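Long-range contacts in bifunctional autolysin (PDB 6FXO), which probably hydrolyses the glycan strands of staphylococcal peptidoglycan as a family 73 N-acetylglucosaminidase of the lysozyme clan: residues A[4-9]-A[237-242]; A[64-69]-A[192-197]; A[102-107]-A[186-191]. All blocks are in the same frame, centred on the assembly; numbering follows the deposited sequence.

How the contacts relate
Contact 2 is the most buried of the three and the one nearest the middle of the chain among them, with its centre about 8 Å from that of the chain; contact 1 lies further out, about 18 Å away, and contact 3 is partly buried. Contact 1 pairs the two terminal strands through regular backbone bonds, whereas contact 2 joins loop 64-69 to the start of helix 195-200 through a salt-bridged arginine, a single backbone bond and aromatic packing. Contact 3 is sparse, resting on one lysine and two methyl groups. Segment 64-69 connects them: Phe-64 O probably accepts from Asp-239 N of contact 1, and Leu-67 O from Asn-105 N of contact 3. Contacts 1 and 3 do not touch.

Contact 1: residues A[4-9]-A[237-242]; sequences LIKYNQ and YFDIPQ
Ile-5 and Tyr-7 both meet CD1 of Ile-240 on one face of a two-stranded parallel sheet, whose strands 4-9 and 237-242 run 23° apart. CG2 of Ile-5 lies 3.5 Å from CD1 of Ile-240, and the same CD1 is met by CE1 of Tyr-7 at 3.8 Å, the tyrosine and isoleucine side chains lying alongside and pointing the same way. The Tyr-7 ring is turned back beside its backbone N (chi1 -61°), which brings Ile-5 CG2 over one ring face, toward the rim. On the other side of the sheet CD2 of Leu-4 reaches the ring edge of Tyr-237 at CE1, 4.0 Å away. Lys-6 runs beside Asp-239 there, but NZ and OD2 stay 4.3 Å apart, beyond a salt bridge; the carboxylate is instead bound by Lys-197 and Arg-66.

Five backbone bonds set this register. Lys-6 donates from N to Phe-238 O at 3.0 Å, almost straight at 178°, and its own O accepts from Ile-240 N, also at 3.0 Å. Further out, Ile-240 rests on Thr-51 and Ala-55 of helix 51-56, while the Phe-238 ring meets Tyr-62 edge-to-face. The N-terminal strand is therefore fastened to the C-terminal one mainly by its main chain, with apolar contacts on both faces and no salt bridge between the two strands.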
# COMPACT_ATOMS: atom_id res chain seq x y z
N LEU A 4 11.09 -16.04 -0.23
CA LEU A 4 12.41 -15.54 0.12
C LEU A 4 12.15 -14.45 1.20
O LEU A 4 11.65 -13.37 0.88
CB LEU A 4 13.16 -14.91 -1.09
CG LEU A 4 14.48 -14.26 -0.77
CD1 LEU A 4 15.43 -15.29 -0.20
CD2 LEU A 4 15.07 -13.66 -2.02
N ILE A 5 12.48 -14.76 2.47
CA ILE A 5 12.30 -13.84 3.60
C ILE A 5 13.59 -13.37 4.29
O ILE A 5 14.44 -14.13 4.75
CB ILE A 5 11.42 -14.49 4.69
CG1 ILE A 5 10.17 -15.12 3.98
CG2 ILE A 5 11.08 -13.44 5.90
CD1 ILE A 5 9.08 -15.55 5.01
N LYS A 6 13.70 -12.09 4.38
CA LYS A 6 14.82 -11.51 5.00
C LYS A 6 14.42 -11.12 6.46
O LYS A 6 13.32 -10.64 6.70
CB LYS A 6 15.19 -10.25 4.23
CG LYS A 6 16.52 -9.68 4.66
CD LYS A 6 16.41 -8.19 4.69
CE LYS A 6 17.64 -7.55 5.23
NZ LYS A 6 17.45 -6.09 5.21
N TYR A 7 15.30 -11.36 7.41
CA TYR A 7 15.05 -11.03 8.84
C TYR A 7 16.10 -10.02 9.39
O TYR A 7 17.27 -10.36 9.49
CB TYR A 7 15.06 -12.27 9.74
CG TYR A 7 14.01 -13.31 9.42
CD1 TYR A 7 12.78 -13.32 10.08
CD2 TYR A 7 14.24 -14.29 8.47
CE1 TYR A 7 11.82 -14.29 9.80
CE2 TYR A 7 13.30 -15.27 8.19
CZ TYR A 7 12.09 -15.26 8.86
OH TYR A 7 11.14 -16.20 8.53
N ASN A 8 15.67 -8.77 9.74
CA ASN A 8 16.56 -7.74 10.27
C ASN A 8 16.50 -7.74 11.80
O ASN A 8 15.52 -7.30 12.37
CB ASN A 8 16.20 -6.36 9.66
CG ASN A 8 16.09 -5.19 10.63
OD1 ASN A 8 17.11 -4.71 11.12
ND2 ASN A 8 14.89 -4.63 10.90
N GLN A 9 17.55 -8.24 12.45
CA GLN A 9 17.58 -8.27 13.90
C GLN A 9 18.06 -6.99 14.52
O GLN A 9 19.26 -6.75 14.59
CB GLN A 9 18.44 -9.45 14.39
CG GLN A 9 17.64 -10.67 14.79
CD GLN A 9 18.29 -11.94 14.29
OE1 GLN A 9 19.05 -12.60 14.99
NE2 GLN A 9 18.00 -12.28 13.03
N TYR A 237 8.60 -11.93 -1.65
CA TYR A 237 9.66 -11.19 -0.98
C TYR A 237 9.18 -10.56 0.26
O TYR A 237 8.30 -9.65 0.24
CB TYR A 237 10.35 -10.18 -1.93
CG TYR A 237 10.82 -10.79 -3.24
CD1 TYR A 237 12.05 -11.43 -3.34
CD2 TYR A 237 10.02 -10.73 -4.38
CE1 TYR A 237 12.47 -12.01 -4.53
CE2 TYR A 237 10.44 -11.30 -5.58
CZ TYR A 237 11.66 -11.94 -5.65
OH TYR A 237 12.07 -12.51 -6.83
N PHE A 238 9.75 -11.05 1.37
CA PHE A 238 9.31 -10.48 2.65
C PHE A 238 10.44 -9.95 3.47
O PHE A 238 11.59 -10.30 3.26
CB PHE A 238 8.47 -11.56 3.37
CG PHE A 238 7.19 -12.01 2.70
CD1 PHE A 238 7.23 -12.96 1.64
CD2 PHE A 238 5.95 -11.59 3.14
CE1 PHE A 238 6.05 -13.44 1.07
CE2 PHE A 238 4.76 -12.08 2.57
CZ PHE A 238 4.82 -13.00 1.54
N ASP A 239 10.11 -9.08 4.47
CA ASP A 239 11.13 -8.45 5.34
C ASP A 239 10.54 -8.24 6.70
O ASP A 239 9.72 -7.35 6.86
CB ASP A 239 11.45 -7.07 4.73
CG ASP A 239 12.70 -6.32 5.18
OD1 ASP A 239 13.07 -6.45 6.37
OD2 ASP A 239 13.22 -5.51 4.39
N ILE A 240 10.97 -9.04 7.67
CA ILE A 240 10.55 -9.04 9.03
C ILE A 240 11.55 -8.51 10.09
O ILE A 240 12.63 -9.05 10.28
CB ILE A 240 10.11 -10.51 9.33
CG1 ILE A 240 9.10 -11.03 8.26
CG2 ILE A 240 9.50 -10.63 10.73
CD1 ILE A 240 8.78 -12.54 8.37
N PRO A 241 11.21 -7.39 10.71
CA PRO A 241 12.08 -6.83 11.76
C PRO A 241 12.18 -7.80 12.93
O PRO A 241 11.16 -8.43 13.23
CB PRO A 241 11.35 -5.56 12.21
CG PRO A 241 10.46 -5.19 11.04
CD PRO A 241 10.03 -6.52 10.46
N GLN A 242 13.32 -7.93 13.63
CA GLN A 242 13.28 -8.89 14.74
C GLN A 242 13.71 -8.19 16.01
O GLN A 242 14.62 -7.37 15.99
CB GLN A 242 14.18 -10.10 14.50
CG GLN A 242 13.73 -11.07 13.41
CD GLN A 242 14.17 -12.49 13.72
OE1 GLN A 242 15.34 -12.83 13.61
NE2 GLN A 242 13.22 -13.36 14.04

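Contact 2: residues A[64-69]-A[192-197]; sequences FLRLDQ and QNTLYK
Arg-66 lays its guanidinium over the amide of Asn-193, and its path accounts for much of the polar part of this contact. CB starts clear of segment 192-197 and CG draws only loosely near the Thr-194 methyl; the chain then bends at chi2 (-85°) and again at chi3. That fold carries CD to 3.1 Å from Asn-193 OD1 and sets the guanidinium almost parallel to the asparagine amide, the planes being 5° apart with OD1 over one face. NE donates to Asp-68 OD1 at 3.0 Å, and NH2 to Asp-68 OD2 at 3.0 Å. This side-on, two-nitrogen salt bridge uses the syn lone pairs of the carboxylate and keeps it in the guanidinium plane. At the tip, NH1 lies 4.1 Å from Lys-197 NZ, and both cations bind OD2 of Asp-239, which accounts for their closeness. Lys-197 NZ also donates to Asn-193 OD1 at 2.6 Å, fixing the amide that lies over the guanidinium face.

The backbones join where Leu-67 N donates to Asn-193 O at 3.0 Å. Phe-64 places CE1 3.5 Å from CD2 of Tyr-196, the rings inclined at 39°. Thr-194 is the N-cap of helix 195-200, its OG1 accepting from Lys-197 N.

The loop 64-69 thus lies against the start of that helix. Leu-195 packs on helix 216-231, Phe-64 and Tyr-196 on helix 51-56, and both rings also touch Pro-241 of strand 237-242.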
# COMPACT_ATOMS: atom_id res chain seq x y z
N PHE A 64 4.78 -7.34 5.89
CA PHE A 64 6.23 -7.51 5.66
C PHE A 64 6.56 -7.75 4.17
O PHE A 64 7.72 -7.93 3.82
CB PHE A 64 6.85 -8.55 6.54
CG PHE A 64 6.43 -8.51 7.98
CD1 PHE A 64 6.77 -7.40 8.82
CD2 PHE A 64 5.68 -9.53 8.52
CE1 PHE A 64 6.33 -7.37 10.09
CE2 PHE A 64 5.25 -9.48 9.84
CZ PHE A 64 5.58 -8.40 10.62
N LEU A 65 5.52 -7.83 3.31
CA LEU A 65 5.81 -8.04 1.90
C LEU A 65 6.56 -6.76 1.35
O LEU A 65 6.13 -5.65 1.64
CB LEU A 65 4.49 -8.23 1.07
CG LEU A 65 4.59 -8.33 -0.46
CD1 LEU A 65 4.99 -9.83 -0.90
CD2 LEU A 65 3.31 -7.79 -1.18
N ARG A 66 7.61 -6.91 0.54
CA ARG A 66 8.27 -5.73 0.01
C ARG A 66 7.58 -5.17 -1.23
O ARG A 66 7.46 -5.80 -2.26
CB ARG A 66 9.78 -6.01 -0.31
CG ARG A 66 10.70 -6.31 0.89
CD ARG A 66 11.31 -5.07 1.62
NE ARG A 66 12.24 -4.37 0.74
CZ ARG A 66 13.58 -4.43 0.80
NH1 ARG A 66 14.17 -5.18 1.72
NH2 ARG A 66 14.31 -3.79 -0.09
N LEU A 67 7.04 -3.96 -1.07
CA LEU A 67 6.31 -3.14 -1.99
C LEU A 67 7.19 -2.50 -3.07
O LEU A 67 6.68 -1.99 -4.06
CB LEU A 67 5.58 -2.08 -1.10
CG LEU A 67 4.59 -2.67 -0.01
CD1 LEU A 67 3.87 -1.60 0.75
CD2 LEU A 67 3.45 -3.51 -0.77
N ASP A 68 8.50 -2.45 -2.83
CA ASP A 68 9.45 -1.88 -3.76
C ASP A 68 9.89 -2.98 -4.73
O ASP A 68 10.67 -2.74 -5.64
CB ASP A 68 10.63 -1.25 -2.99
CG ASP A 68 11.34 -2.20 -2.06
OD1 ASP A 68 10.65 -2.94 -1.34
OD2 ASP A 68 12.59 -2.15 -1.99
N GLN A 69 9.37 -4.20 -4.53
CA GLN A 69 9.77 -5.27 -5.43
C GLN A 69 8.75 -5.88 -6.31
O GLN A 69 7.90 -6.62 -5.85
CB GLN A 69 10.52 -6.40 -4.70
CG GLN A 69 11.79 -6.79 -5.48
CD GLN A 69 12.96 -7.26 -4.64
OE1 GLN A 69 13.49 -6.50 -3.83
NE2 GLN A 69 13.49 -8.47 -4.89
N GLN A 192 10.57 3.19 3.53
CA GLN A 192 9.57 2.43 4.26
C GLN A 192 8.89 1.53 3.25
O GLN A 192 7.82 1.87 2.75
CB GLN A 192 8.65 3.40 4.98
CG GLN A 192 9.37 3.90 6.22
CD GLN A 192 8.75 5.12 6.84
OE1 GLN A 192 9.07 6.25 6.45
NE2 GLN A 192 7.89 4.90 7.85
N ASN A 193 9.56 0.40 2.92
CA ASN A 193 9.04 -0.55 1.93
C ASN A 193 8.07 -1.66 2.29
O ASN A 193 7.87 -2.54 1.46
CB ASN A 193 10.13 -1.12 1.03
CG ASN A 193 11.44 -1.46 1.66
OD1 ASN A 193 11.51 -2.18 2.65
ND2 ASN A 193 12.57 -1.11 1.05
N THR A 194 7.55 -1.69 3.49
CA THR A 194 6.61 -2.74 3.85
C THR A 194 5.63 -2.02 4.67
O THR A 194 6.01 -1.02 5.29
CB THR A 194 7.22 -3.79 4.75
OG1 THR A 194 7.88 -3.10 5.82
CG2 THR A 194 8.13 -4.72 4.02
N LEU A 195 4.42 -2.52 4.75
CA LEU A 195 3.44 -1.79 5.57
C LEU A 195 3.89 -1.65 7.09
O LEU A 195 3.45 -0.76 7.74
CB LEU A 195 2.00 -2.41 5.52
CG LEU A 195 1.41 -2.78 4.11
CD1 LEU A 195 0.35 -3.79 4.20
CD2 LEU A 195 0.94 -1.57 3.33
N TYR A 196 4.74 -2.52 7.58
CA TYR A 196 5.14 -2.42 8.93
C TYR A 196 6.12 -1.19 9.06
O TYR A 196 5.98 -0.39 9.98
CB TYR A 196 5.87 -3.70 9.36
CG TYR A 196 6.12 -3.81 10.84
CD1 TYR A 196 7.26 -3.25 11.43
CD2 TYR A 196 5.23 -4.49 11.67
CE1 TYR A 196 7.49 -3.36 12.81
CE2 TYR A 196 5.46 -4.60 13.03
CZ TYR A 196 6.59 -4.04 13.59
OH TYR A 196 6.79 -4.18 14.93
N LYS A 197 7.08 -1.04 8.13
CA LYS A 197 8.01 0.06 8.19
C LYS A 197 7.22 1.35 8.04
O LYS A 197 7.59 2.36 8.66
CB LYS A 197 9.11 -0.06 7.13
CG LYS A 197 10.19 -1.16 7.42
CD LYS A 197 10.98 -1.49 6.11
CE LYS A 197 12.28 -2.32 6.18
NZ LYS A 197 12.83 -2.77 4.82

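Contact 3: residues A[102-107]-A[186-191]; sequences YGINEV and SYVKAG
Lys-189 reaches from a type I beta turn, Tyr-187 to Ala-190, to the C-terminal end of helix 92-102, in what is probably the lysozyme-like fold of the family. Both segments belong to the glucosaminidase family region, but the surface they bury together is small, 142 Å².

The apolar share falls to Ile-104, which follows the helix end. Its CD1 is 3.8 Å from CG1 of Val-188 and equally 3.8 Å from CD of Lys-189, so one methyl touches the two central residues of the turn. CG1 stands anti to the carbonyl carbon (chi1 -69°), and a chi2 of -68° turns CD1 toward them. Val-188 also packs on Tyr-108 of helix 106-116 and on Asp-68, and Ile-104 on Leu-109 of the same helix, so both pack on this helix.

The polar share is borne by the lysine ammonium. Gly-103, with positive phi, is where the chain leaves helix 92-102, and carbonyl groups at such an end carry partial negative charge that probably attracts a cation. Tyr-102 O is a more distant neighbour of NZ, at 3.5 Å. The hydrogen bond itself runs from Lys-189 NZ to Gly-103 O, 2.8 Å long, with the nitrogen in the carbonyl plane and a C=O...N angle of 149°.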
# COMPACT_ATOMS: atom_id res chain seq x y z
N TYR A 102 9.25 1.70 -12.48
CA TYR A 102 9.62 2.24 -11.20
C TYR A 102 10.08 1.23 -10.18
O TYR A 102 10.51 1.64 -9.11
CB TYR A 102 8.50 3.15 -10.66
CG TYR A 102 7.95 4.08 -11.73
CD1 TYR A 102 8.55 5.30 -12.00
CD2 TYR A 102 6.86 3.70 -12.49
CE1 TYR A 102 8.09 6.12 -13.01
CE2 TYR A 102 6.38 4.52 -13.51
CZ TYR A 102 7.00 5.73 -13.77
OH TYR A 102 6.53 6.54 -14.77
N GLY A 103 10.00 -0.09 -10.47
CA GLY A 103 10.46 -1.01 -9.44
C GLY A 103 9.58 -0.85 -8.22
O GLY A 103 9.96 -0.33 -7.17
N ILE A 104 8.37 -1.33 -8.39
CA ILE A 104 7.34 -1.26 -7.34
C ILE A 104 6.45 -2.46 -7.46
O ILE A 104 6.03 -2.78 -8.57
CB ILE A 104 6.50 0.04 -7.58
CG1 ILE A 104 7.31 1.32 -7.31
CG2 ILE A 104 5.18 0.03 -6.79
CD1 ILE A 104 7.67 1.55 -5.85
N ASN A 105 6.08 -3.04 -6.36
CA ASN A 105 5.20 -4.24 -6.35
C ASN A 105 3.90 -3.87 -7.08
O ASN A 105 3.31 -2.83 -6.82
CB ASN A 105 4.93 -4.72 -4.88
CG ASN A 105 4.01 -5.89 -4.76
OD1 ASN A 105 2.79 -5.65 -4.94
ND2 ASN A 105 4.46 -7.18 -4.45
N GLU A 106 3.46 -4.82 -7.97
CA GLU A 106 2.27 -4.67 -8.77
C GLU A 106 1.00 -4.64 -8.06
O GLU A 106 0.14 -3.86 -8.46
CB GLU A 106 2.18 -5.73 -9.93
CG GLU A 106 3.11 -6.93 -9.82
CD GLU A 106 4.41 -6.75 -10.60
OE1 GLU A 106 4.46 -7.09 -11.79
OE2 GLU A 106 5.38 -6.27 -9.98
N VAL A 107 0.85 -5.50 -7.04
CA VAL A 107 -0.42 -5.45 -6.32
C VAL A 107 -0.58 -4.10 -5.57
O VAL A 107 -1.68 -3.64 -5.43
CB VAL A 107 -0.70 -6.66 -5.40
CG1 VAL A 107 -0.46 -7.96 -6.15
CG2 VAL A 107 0.14 -6.58 -4.13
N SER A 186 7.16 8.92 -1.90
CA SER A 186 7.17 9.39 -0.53
C SER A 186 7.26 8.35 0.54
O SER A 186 7.67 8.67 1.66
CB SER A 186 5.96 10.30 -0.27
OG SER A 186 6.40 11.60 0.10
N TYR A 187 6.87 7.11 0.24
CA TYR A 187 7.00 6.18 1.34
C TYR A 187 7.86 5.00 1.02
O TYR A 187 8.86 4.76 1.69
CB TYR A 187 5.59 5.79 1.86
CG TYR A 187 5.08 6.75 2.92
CD1 TYR A 187 4.29 7.84 2.57
CD2 TYR A 187 5.39 6.57 4.25
CE1 TYR A 187 3.84 8.74 3.54
CE2 TYR A 187 4.95 7.46 5.22
CZ TYR A 187 4.17 8.54 4.86
OH TYR A 187 3.73 9.40 5.84
N VAL A 188 7.49 4.28 -0.03
CA VAL A 188 8.22 3.10 -0.47
C VAL A 188 9.66 3.41 -0.90
O VAL A 188 10.53 2.58 -0.68
CB VAL A 188 7.34 2.47 -1.60
CG1 VAL A 188 7.91 1.14 -2.10
CG2 VAL A 188 5.90 2.28 -1.11
N LYS A 189 9.90 4.60 -1.49
CA LYS A 189 11.23 5.01 -1.91
C LYS A 189 12.15 5.73 -0.95
O LYS A 189 13.33 5.95 -1.25
CB LYS A 189 11.18 5.62 -3.34
CG LYS A 189 10.46 4.76 -4.44
CD LYS A 189 10.79 3.24 -4.48
CE LYS A 189 11.68 2.81 -5.64
NZ LYS A 189 11.80 1.31 -5.82
N ALA A 190 11.62 6.06 0.23
CA ALA A 190 12.34 6.76 1.30
C ALA A 190 12.69 5.72 2.34
O ALA A 190 13.02 6.01 3.48
CB ALA A 190 11.45 7.82 1.92
N GLY A 191 12.60 4.49 1.91
CA GLY A 191 12.90 3.33 2.76
C GLY A 191 11.78 2.63 3.51
O GLY A 191 12.00 1.56 4.12